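Local coordinates for 11S globulin seed storage protein (Amaranthus hypochondriacus, PDB 3QAC), which probably serves as a seed storage protein, a nutrient reservoir built from two cupin domains and assembled into trimers and hexamers, at residues T83-P88 / A285-N290; N346-V351 / F384-Q389; I357-D362 / Q376-P381. One frame throughout, in Å; residues are numbered along the deposited sequence.

Contact 1: residues T83-P88 / A285-N290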
loop_
_atom_site.group_PDB
_atom_site.type_symbol
_atom_site.label_atom_id
_atom_site.label_comp_id
_atom_site.label_asym_id
_atom_site.label_seq_id
_atom_site.Cartn_x
_atom_site.Cartn_y
_atom_site.Cartn_z
ATOM N N THR A 83 4.473 1.976 -30.549
ATOM C CA THR A 83 3.416 1.555 -29.664
ATOM C C THR A 83 2.391 2.669 -29.584
ATOM O O THR A 83 2.742 3.845 -29.452
ATOM C CB THR A 83 3.955 1.213 -28.261
ATOM O OG1 THR A 83 2.861 0.857 -27.409
ATOM C CG2 THR A 83 4.699 2.391 -27.660
ATOM N N GLY A 84 1.122 2.297 -29.696
ATOM C CA GLY A 84 0.050 3.225 -29.428
ATOM C C GLY A 84 -0.546 2.983 -28.051
ATOM O O GLY A 84 -1.002 1.887 -27.739
ATOM N N MET A 85 -0.547 4.020 -27.225
ATOM C CA MET A 85 -1.209 3.975 -25.934
ATOM C C MET A 85 -2.533 4.736 -25.990
ATOM O O MET A 85 -2.567 5.894 -26.395
ATOM C CB MET A 85 -0.299 4.605 -24.904
ATOM C CG MET A 85 0.038 3.730 -23.756
ATOM S SD MET A 85 1.612 4.330 -23.166
ATOM C CE MET A 85 2.565 3.899 -24.604
ATOM N N MET A 86 -3.625 4.088 -25.604
ATOM C CA MET A 86 -4.918 4.756 -25.621
ATOM C C MET A 86 -5.272 5.195 -24.225
ATOM O O MET A 86 -6.081 4.560 -23.547
ATOM C CB MET A 86 -6.026 3.853 -26.172
ATOM C CG MET A 86 -5.839 3.457 -27.635
ATOM S SD MET A 86 -4.948 1.905 -27.773
ATOM C CE MET A 86 -6.273 0.731 -27.477
ATOM N N ILE A 87 -4.652 6.276 -23.783
ATOM C CA ILE A 87 -4.911 6.763 -22.447
ATOM C C ILE A 87 -6.187 7.573 -22.457
ATOM O O ILE A 87 -6.341 8.493 -23.257
ATOM C CB ILE A 87 -3.762 7.603 -21.934
ATOM C CG1 ILE A 87 -2.463 6.785 -21.965
ATOM C CG2 ILE A 87 -4.069 8.095 -20.542
ATOM C CD1 ILE A 87 -1.178 7.629 -21.902
ATOM N N PRO A 88 -7.121 7.224 -21.568
ATOM C CA PRO A 88 -8.420 7.896 -21.470
ATOM C C PRO A 88 -8.256 9.383 -21.202
ATOM O O PRO A 88 -7.676 9.755 -20.181
ATOM C CB PRO A 88 -9.068 7.224 -20.253
ATOM C CG PRO A 88 -8.410 5.917 -20.163
ATOM C CD PRO A 88 -6.988 6.153 -20.572
ATOM N N ALA A 285 4.152 13.082 -22.511
ATOM C CA ALA A 285 5.454 12.522 -22.120
ATOM C C ALA A 285 5.850 11.316 -22.984
ATOM O O ALA A 285 4.989 10.649 -23.562
ATOM C CB ALA A 285 5.444 12.135 -20.643
ATOM N N ARG A 286 7.144 11.024 -23.077
ATOM C CA ARG A 286 7.550 9.855 -23.860
ATOM C C ARG A 286 7.181 8.557 -23.155
ATOM O O ARG A 286 6.889 7.560 -23.815
ATOM C CB ARG A 286 9.040 9.866 -24.221
ATOM C CD ARG A 286 10.764 8.823 -25.732
ATOM C CZ ARG A 286 11.489 6.864 -27.058
ATOM N NH2 ARG A 286 10.752 7.251 -28.090
ATOM N N LEU A 287 7.170 8.584 -21.821
ATOM C CA LEU A 287 6.878 7.390 -21.032
ATOM C C LEU A 287 7.985 6.349 -21.163
ATOM O O LEU A 287 7.785 5.172 -20.848
ATOM C CB LEU A 287 5.541 6.776 -21.452
ATOM C CG LEU A 287 4.316 7.529 -20.941
ATOM C CD1 LEU A 287 3.061 6.891 -21.470
ATOM C CD2 LEU A 287 4.317 7.524 -19.431
ATOM N N ALA A 288 9.144 6.795 -21.637
ATOM C CA ALA A 288 10.289 5.917 -21.830
ATOM C C ALA A 288 11.589 6.688 -21.677
ATOM O O ALA A 288 11.623 7.890 -21.880
ATOM C CB ALA A 288 10.233 5.275 -23.192
ATOM N N VAL A 289 12.651 5.998 -21.282
ATOM C CA VAL A 289 13.996 6.514 -21.494
ATOM C C VAL A 289 14.898 5.397 -22.037
ATOM O O VAL A 289 14.818 4.246 -21.617
ATOM C CB VAL A 289 14.644 7.197 -20.240
ATOM C CG1 VAL A 289 13.621 7.522 -19.163
ATOM C CG2 VAL A 289 15.776 6.349 -19.688
ATOM N N ASN A 290 15.741 5.745 -22.998
ATOM C CA ASN A 290 16.643 4.776 -23.576
ATOM C C ASN A 290 17.891 4.641 -22.709
ATOM O O ASN A 290 18.628 5.608 -22.507
ATOM C CB ASN A 290 17.000 5.178 -24.992
ATOM C CG ASN A 290 17.585 4.048 -25.767
ATOM O OD1 ASN A 290 18.693 3.613 -25.480
ATOM N ND2 ASN A 290 16.845 3.546 -26.754
#
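A small, buried, wholly apolar contact between two sheets of the N-terminal cupin domain joins Met85 and Ile87 to Leu287. Only 88 Å² is buried in all, and the backbones stay well apart, with 10.1 Å between the CA atoms of Met85 and Leu287, so side chains alone span the gap. One methyl group does the work on the 285-290 side. Leu287 CD1 lies 3.4 Å from Met85 SD, a close approach for a sulfur and a methyl carbon, and 4.3 Å from Ile87 CD1, a looser touch. The thioether of Met85 runs aslant past the leucine branch. It is bent at its last torsion (chi3 -66°), which folds CE back and leaves it 4.4 Å from Leu287 CD1, so the sulfur rather than the terminal methyl makes the nearer contact. Leu287 itself sits in the left-handed region of the backbone map, in the turn that leads into strand 288-290. The disulfide Cys90-Cys283 joins the chain just beyond the two segments, two residues after Pro88 and two before Ala285. Its position is consistent with the bridge that holds the acidic and basic chains together once the precursor has been cut. Ile87 also packs on Ile282, on the disulfide side. Strand 80-86 hydrogen-bonds on its two edges to strands 131-135 and 147-151, while 288-290 pairs with 138-142 as an outermost strand of the other sheet. Phe140 and Met142 of that partner strand touch Met85, Arg132 of strand 131-135 reaches both Met85 and Leu287, and Met86 and Pro88 pack against a second subunit.

Contact 2: residues N346-V351 / F384-Q389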
loop_
_atom_site.group_PDB
_atom_site.type_symbol
_atom_site.label_atom_id
_atom_site.label_comp_id
_atom_site.label_asym_id
_atom_site.label_seq_id
_atom_site.Cartn_x
_atom_site.Cartn_y
_atom_site.Cartn_z
ATOM N N ASN A 346 14.853 -7.401 -7.322
ATOM C CA ASN A 346 15.492 -7.106 -8.565
ATOM C C ASN A 346 15.334 -8.276 -9.521
ATOM O O ASN A 346 15.885 -9.358 -9.287
ATOM C CB ASN A 346 16.954 -6.853 -8.275
ATOM C CG ASN A 346 17.625 -6.216 -9.405
ATOM O OD1 ASN A 346 17.376 -6.583 -10.544
ATOM N ND2 ASN A 346 18.474 -5.227 -9.122
ATOM N N ILE A 347 14.566 -8.086 -10.578
ATOM C CA ILE A 347 14.443 -9.142 -11.558
ATOM C C ILE A 347 15.488 -8.845 -12.596
ATOM O O ILE A 347 15.280 -8.029 -13.484
ATOM C CB ILE A 347 13.039 -9.260 -12.191
ATOM C CG1 ILE A 347 12.022 -9.726 -11.154
ATOM C CG2 ILE A 347 13.044 -10.289 -13.308
ATOM C CD1 ILE A 347 11.814 -8.735 -9.982
ATOM N N MET A 348 16.639 -9.481 -12.438
ATOM C CA MET A 348 17.728 -9.282 -13.368
ATOM C C MET A 348 17.690 -10.244 -14.542
ATOM O O MET A 348 17.944 -11.438 -14.407
ATOM C CB MET A 348 19.072 -9.423 -12.689
ATOM C CG MET A 348 20.142 -9.524 -13.744
ATOM S SD MET A 348 21.752 -9.545 -13.040
ATOM C CE MET A 348 21.593 -10.974 -11.993
ATOM N N TYR A 349 17.387 -9.686 -15.693
ATOM C CA TYR A 349 17.337 -10.388 -16.952
ATOM C C TYR A 349 18.641 -10.209 -17.703
ATOM O O TYR A 349 19.117 -9.070 -17.883
ATOM C CB TYR A 349 16.263 -9.725 -17.770
ATOM C CG TYR A 349 16.094 -10.272 -19.150
ATOM C CD1 TYR A 349 15.430 -11.480 -19.360
ATOM C CD2 TYR A 349 16.550 -9.570 -20.252
ATOM C CE1 TYR A 349 15.247 -11.973 -20.622
ATOM C CE2 TYR A 349 16.368 -10.064 -21.529
ATOM C CZ TYR A 349 15.714 -11.273 -21.700
ATOM O OH TYR A 349 15.513 -11.782 -22.959
ATOM N N CYS A 350 19.221 -11.312 -18.162
ATOM C CA CYS A 350 20.449 -11.204 -18.931
ATOM C C CYS A 350 20.157 -10.914 -20.383
ATOM O O CYS A 350 19.480 -11.682 -21.063
ATOM C CB CYS A 350 21.308 -12.453 -18.830
ATOM S SG CYS A 350 22.778 -12.288 -19.863
ATOM N N VAL A 351 20.691 -9.797 -20.849
ATOM C CA VAL A 351 20.493 -9.347 -22.214
ATOM C C VAL A 351 21.512 -9.957 -23.165
ATOM O O VAL A 351 21.142 -10.443 -24.231
ATOM C CB VAL A 351 20.543 -7.804 -22.315
ATOM C CG1 VAL A 351 20.442 -7.363 -23.760
ATOM C CG2 VAL A 351 19.412 -7.188 -21.502
ATOM N N PHE A 384 18.763 -9.159 -0.539
ATOM C CA PHE A 384 19.689 -10.251 -0.810
ATOM C C PHE A 384 20.960 -9.699 -1.454
ATOM O O PHE A 384 20.910 -8.964 -2.447
ATOM C CB PHE A 384 19.053 -11.341 -1.690
ATOM C CG PHE A 384 18.179 -12.336 -0.925
ATOM C CD1 PHE A 384 18.148 -13.681 -1.296
ATOM C CD2 PHE A 384 17.389 -11.924 0.139
ATOM C CE1 PHE A 384 17.346 -14.606 -0.623
ATOM C CE2 PHE A 384 16.587 -12.839 0.834
ATOM C CZ PHE A 384 16.569 -14.196 0.443
ATOM N N ALA A 385 22.100 -10.070 -0.890
ATOM C CA ALA A 385 23.382 -9.620 -1.405
ATOM C C ALA A 385 23.770 -10.362 -2.671
ATOM O O ALA A 385 23.524 -11.566 -2.807
ATOM C CB ALA A 385 24.449 -9.763 -0.365
ATOM N N ILE A 386 24.380 -9.626 -3.596
ATOM C CA ILE A 386 24.700 -10.154 -4.904
ATOM C C ILE A 386 25.967 -9.536 -5.514
ATOM O O ILE A 386 26.257 -8.359 -5.298
ATOM C CB ILE A 386 23.499 -10.047 -5.866
ATOM C CG1 ILE A 386 23.932 -10.328 -7.296
ATOM C CG2 ILE A 386 22.829 -8.666 -5.771
ATOM C CD1 ILE A 386 22.810 -10.328 -8.269
ATOM N N VAL A 387 26.729 -10.370 -6.226
ATOM C CA VAL A 387 27.888 -9.960 -7.021
ATOM C C VAL A 387 27.740 -10.491 -8.448
ATOM O O VAL A 387 27.178 -11.558 -8.685
ATOM C CB VAL A 387 29.225 -10.446 -6.396
ATOM C CG1 VAL A 387 29.249 -11.971 -6.259
ATOM C CG2 VAL A 387 30.423 -9.931 -7.201
ATOM N N LYS A 388 28.188 -9.714 -9.415
ATOM C CA LYS A 388 28.072 -10.128 -10.803
ATOM C C LYS A 388 29.456 -10.081 -11.418
ATOM O O LYS A 388 30.093 -9.028 -11.445
ATOM C CB LYS A 388 27.133 -9.204 -11.587
ATOM C CG LYS A 388 25.876 -8.767 -10.831
ATOM C CD LYS A 388 24.886 -8.091 -11.790
ATOM C CE LYS A 388 23.673 -7.532 -11.074
ATOM N NZ LYS A 388 24.001 -6.254 -10.401
ATOM N N GLN A 389 29.927 -11.226 -11.895
ATOM C CA GLN A 389 31.249 -11.305 -12.494
ATOM C C GLN A 389 31.128 -11.662 -13.965
ATOM O O GLN A 389 30.752 -12.783 -14.321
ATOM C CB GLN A 389 32.102 -12.320 -11.746
ATOM C CG GLN A 389 33.272 -12.848 -12.529
ATOM C CD GLN A 389 34.551 -12.142 -12.184
ATOM O OE1 GLN A 389 35.162 -12.407 -11.146
ATOM N NE2 GLN A 389 34.969 -11.233 -13.054
#
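Met348, Lys388 and Ile386 meet without a single flat group among them, so there is no ring face or edge to assign within the contact; the flat groups lie around it, Trp397 of strand 394-401 packing on Met348 and His339 of strand 335-341 on Lys388. What replaces stacking is a thioether laid against aliphatic chains. Met348 and Lys388 run past each other in opposite directions, and the sulfur lies beside the methylenes near the end of the lysine: SD is 3.4 Å from Lys388 CE and 3.7 Å from Lys388 CD. The methionine gets there by extending straight across the gap, CG opposite the backbone N (chi1 167°), before chi3 of 58° turns the methyl aside. That methyl then crosses the tip of Ile386 at an angle, with Met348 CE 4.0 Å from Ile386 CD1, and stays 4.1 Å from Lys388 CE. This is the inside of the C-terminal cupin domain, where two antiparallel sheets face each other: strand 346-351 lies between 394-401 and 377-380 in one, and strand 385-391 pairs with 335-341 and 354-360 in the other. Were Met348 cut back to an alanine, the Lys388 methylenes and the Ile386 tip would probably lose their common partner and a gap would open between the sheets. Lys388 bends at its last torsion (chi4 78°), so it presents carbon rather than its ammonium to the sulfur; NZ is 4.8 Å from Met348 SD. The same lysine packs on Met336. Alternation along the strands sends neighbouring side chains the other way. Tyr349 hydrogen-bonds through OH to Glu77 and Arg54 of the N-terminal domain, while Ala385 and Val387 pack on Ile211 and Phe215 of a third subunit.

Contact 3: residues I357-D362 / Q376-P381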
loop_
_atom_site.group_PDB
_atom_site.type_symbol
_atom_site.label_atom_id
_atom_site.label_comp_id
_atom_site.label_asym_id
_atom_site.label_seq_id
_atom_site.Cartn_x
_atom_site.Cartn_y
_atom_site.Cartn_z
ATOM N N ILE A 357 27.087 -15.288 -11.342
ATOM C CA ILE A 357 26.291 -14.515 -10.427
ATOM C C ILE A 357 26.179 -15.277 -9.133
ATOM O O ILE A 357 25.866 -16.461 -9.112
ATOM C CB ILE A 357 24.902 -14.198 -11.033
ATOM C CG1 ILE A 357 25.080 -13.281 -12.247
ATOM C CG2 ILE A 357 23.999 -13.542 -9.998
ATOM C CD1 ILE A 357 23.848 -13.131 -13.090
ATOM N N GLN A 358 26.472 -14.599 -8.040
ATOM C CA GLN A 358 26.302 -15.233 -6.751
ATOM C C GLN A 358 25.435 -14.372 -5.820
ATOM O O GLN A 358 25.630 -13.145 -5.701
ATOM C CB GLN A 358 27.647 -15.608 -6.119
ATOM C CG GLN A 358 27.456 -16.463 -4.869
ATOM C CD GLN A 358 28.748 -16.993 -4.274
ATOM O OE1 GLN A 358 29.843 -16.466 -4.524
ATOM N NE2 GLN A 358 28.623 -18.033 -3.462
ATOM N N ILE A 359 24.468 -15.039 -5.186
ATOM C CA ILE A 359 23.459 -14.388 -4.378
ATOM C C ILE A 359 23.394 -15.069 -3.022
ATOM O O ILE A 359 23.421 -16.306 -2.919
ATOM C CB ILE A 359 22.084 -14.453 -5.063
ATOM C CG1 ILE A 359 22.173 -13.888 -6.478
ATOM C CG2 ILE A 359 21.003 -13.777 -4.217
ATOM C CD1 ILE A 359 20.873 -13.977 -7.236
ATOM N N VAL A 360 23.327 -14.242 -1.985
ATOM C CA VAL A 360 23.344 -14.695 -0.609
ATOM C C VAL A 360 22.087 -14.217 0.104
ATOM O O VAL A 360 21.615 -13.094 -0.131
ATOM C CB VAL A 360 24.555 -14.101 0.125
ATOM C CG1 VAL A 360 24.564 -14.518 1.602
ATOM C CG2 VAL A 360 25.845 -14.489 -0.572
ATOM N N ASN A 361 21.555 -15.049 0.989
ATOM C CA ASN A 361 20.332 -14.700 1.689
ATOM C C ASN A 361 20.632 -14.134 3.073
ATOM O O ASN A 361 21.776 -13.795 3.375
ATOM C CB ASN A 361 19.386 -15.901 1.752
ATOM C CG ASN A 361 19.907 -17.007 2.641
ATOM O OD1 ASN A 361 20.925 -16.846 3.301
ATOM N ND2 ASN A 361 19.197 -18.135 2.670
ATOM N N ASP A 362 19.611 -14.032 3.915
ATOM C CA ASP A 362 19.769 -13.415 5.223
ATOM C C ASP A 362 20.523 -14.314 6.190
ATOM O O ASP A 362 20.933 -13.881 7.269
ATOM C CB ASP A 362 18.403 -13.075 5.809
ATOM C CG ASP A 362 17.464 -14.269 5.814
ATOM O OD1 ASP A 362 17.079 -14.718 6.907
ATOM O OD2 ASP A 362 17.109 -14.756 4.720
ATOM N N GLN A 376 18.076 -15.504 -19.913
ATOM C CA GLN A 376 17.787 -16.006 -18.578
ATOM C C GLN A 376 17.671 -14.857 -17.595
ATOM O O GLN A 376 18.291 -13.801 -17.776
ATOM C CB GLN A 376 18.899 -16.916 -18.098
ATOM C CG GLN A 376 19.275 -18.022 -19.066
ATOM C CD GLN A 376 20.331 -18.941 -18.482
ATOM O OE1 GLN A 376 21.309 -18.484 -17.891
ATOM N NE2 GLN A 376 20.134 -20.241 -18.639
ATOM N N LEU A 377 16.900 -15.066 -16.535
ATOM C CA LEU A 377 16.810 -14.067 -15.499
ATOM C C LEU A 377 16.933 -14.749 -14.173
ATOM O O LEU A 377 16.620 -15.924 -14.043
ATOM C CB LEU A 377 15.487 -13.306 -15.591
ATOM C CG LEU A 377 14.206 -14.138 -15.406
ATOM C CD1 LEU A 377 13.961 -14.410 -13.927
ATOM C CD2 LEU A 377 13.008 -13.415 -16.024
ATOM N N VAL A 378 17.400 -14.017 -13.178
ATOM C CA VAL A 378 17.285 -14.497 -11.820
ATOM C C VAL A 378 16.574 -13.434 -11.011
ATOM O O VAL A 378 16.705 -12.233 -11.284
ATOM C CB VAL A 378 18.651 -14.814 -11.204
ATOM C CG1 VAL A 378 19.585 -13.583 -11.274
ATOM C CG2 VAL A 378 18.481 -15.319 -9.769
ATOM N N VAL A 379 15.822 -13.875 -10.016
ATOM C CA VAL A 379 15.160 -12.953 -9.134
ATOM C C VAL A 379 16.032 -12.758 -7.925
ATOM O O VAL A 379 16.309 -13.707 -7.177
ATOM C CB VAL A 379 13.803 -13.485 -8.662
ATOM C CG1 VAL A 379 13.148 -12.498 -7.683
ATOM C CG2 VAL A 379 12.907 -13.743 -9.839
ATOM N N VAL A 380 16.478 -11.529 -7.740
ATOM C CA VAL A 380 17.183 -11.146 -6.535
ATOM C C VAL A 380 16.204 -10.501 -5.572
ATOM O O VAL A 380 15.713 -9.413 -5.827
ATOM C CB VAL A 380 18.283 -10.118 -6.814
ATOM C CG1 VAL A 380 19.182 -10.000 -5.587
ATOM C CG2 VAL A 380 19.093 -10.496 -8.084
ATOM N N PRO A 381 15.895 -11.187 -4.467
ATOM C CA PRO A 381 14.981 -10.594 -3.486
ATOM C C PRO A 381 15.592 -9.391 -2.776
ATOM O O PRO A 381 16.815 -9.319 -2.539
ATOM C CB PRO A 381 14.738 -11.740 -2.487
ATOM C CG PRO A 381 15.144 -13.016 -3.246
ATOM C CD PRO A 381 16.288 -12.559 -4.121
#
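Ile359 sends its longer branch straight at Val378: CG1 stands opposite the carbonyl carbon (chi1 -54°) and chi2 of 177° keeps the branch extended, carrying CD1 to the far side of the gap. Val378 answers with CG2, for its chi1 of 56° puts CG1 between the backbone N and the carbonyl carbon and turns CG2 anti to the N. The two side chains meet tip to tip, Ile359 CD1 lying 3.7 Å from Val378 CG2. The same methyl is shared with Val380, whose CG2 lies 4.0 Å from Ile359 CD1 and is approached at a slant. One isoleucine tip thus rests on two valines two positions apart on strand 377-380. The contact lies in the C-terminal cupin domain, where that strand, outermost in its sheet within this chain, faces strand 354-360 of the other sheet. Val379, turned outward, packs on helix 43-48. Phe368 and Leu19 also touch Ile359, while Gln358 OE1 accepts a hydrogen bond from Glu216 N of the third subunit. All three touching residues are buried and meet through methyl groups alone, so this junction rests on dispersion and the exclusion of water, with no directional bond to fix its geometry.

In the fold
The three contacts repeat one principle in both cupin domains, carbon and sulfur atoms of side chains packing between facing sheets, with lysine methylenes included in contact 2. Contact 1 belongs to the N-terminal domain; its centre lies 28 Å from that of contact 2 and 31 Å from that of contact 3, on the opposite side of the chain's centre. Contacts 2 and 3 are 6 Å apart between centres and form one continuous core, contact 3 nested within the loop that contact 2 closes. Probable hydrogen bonds join their paired strands, Asn346 N to Val380 O at 2.6 Å and Cys350 N to Gln376 O at 2.7 Å. Met348 packs on Ile357, and both contacts touch the third subunit.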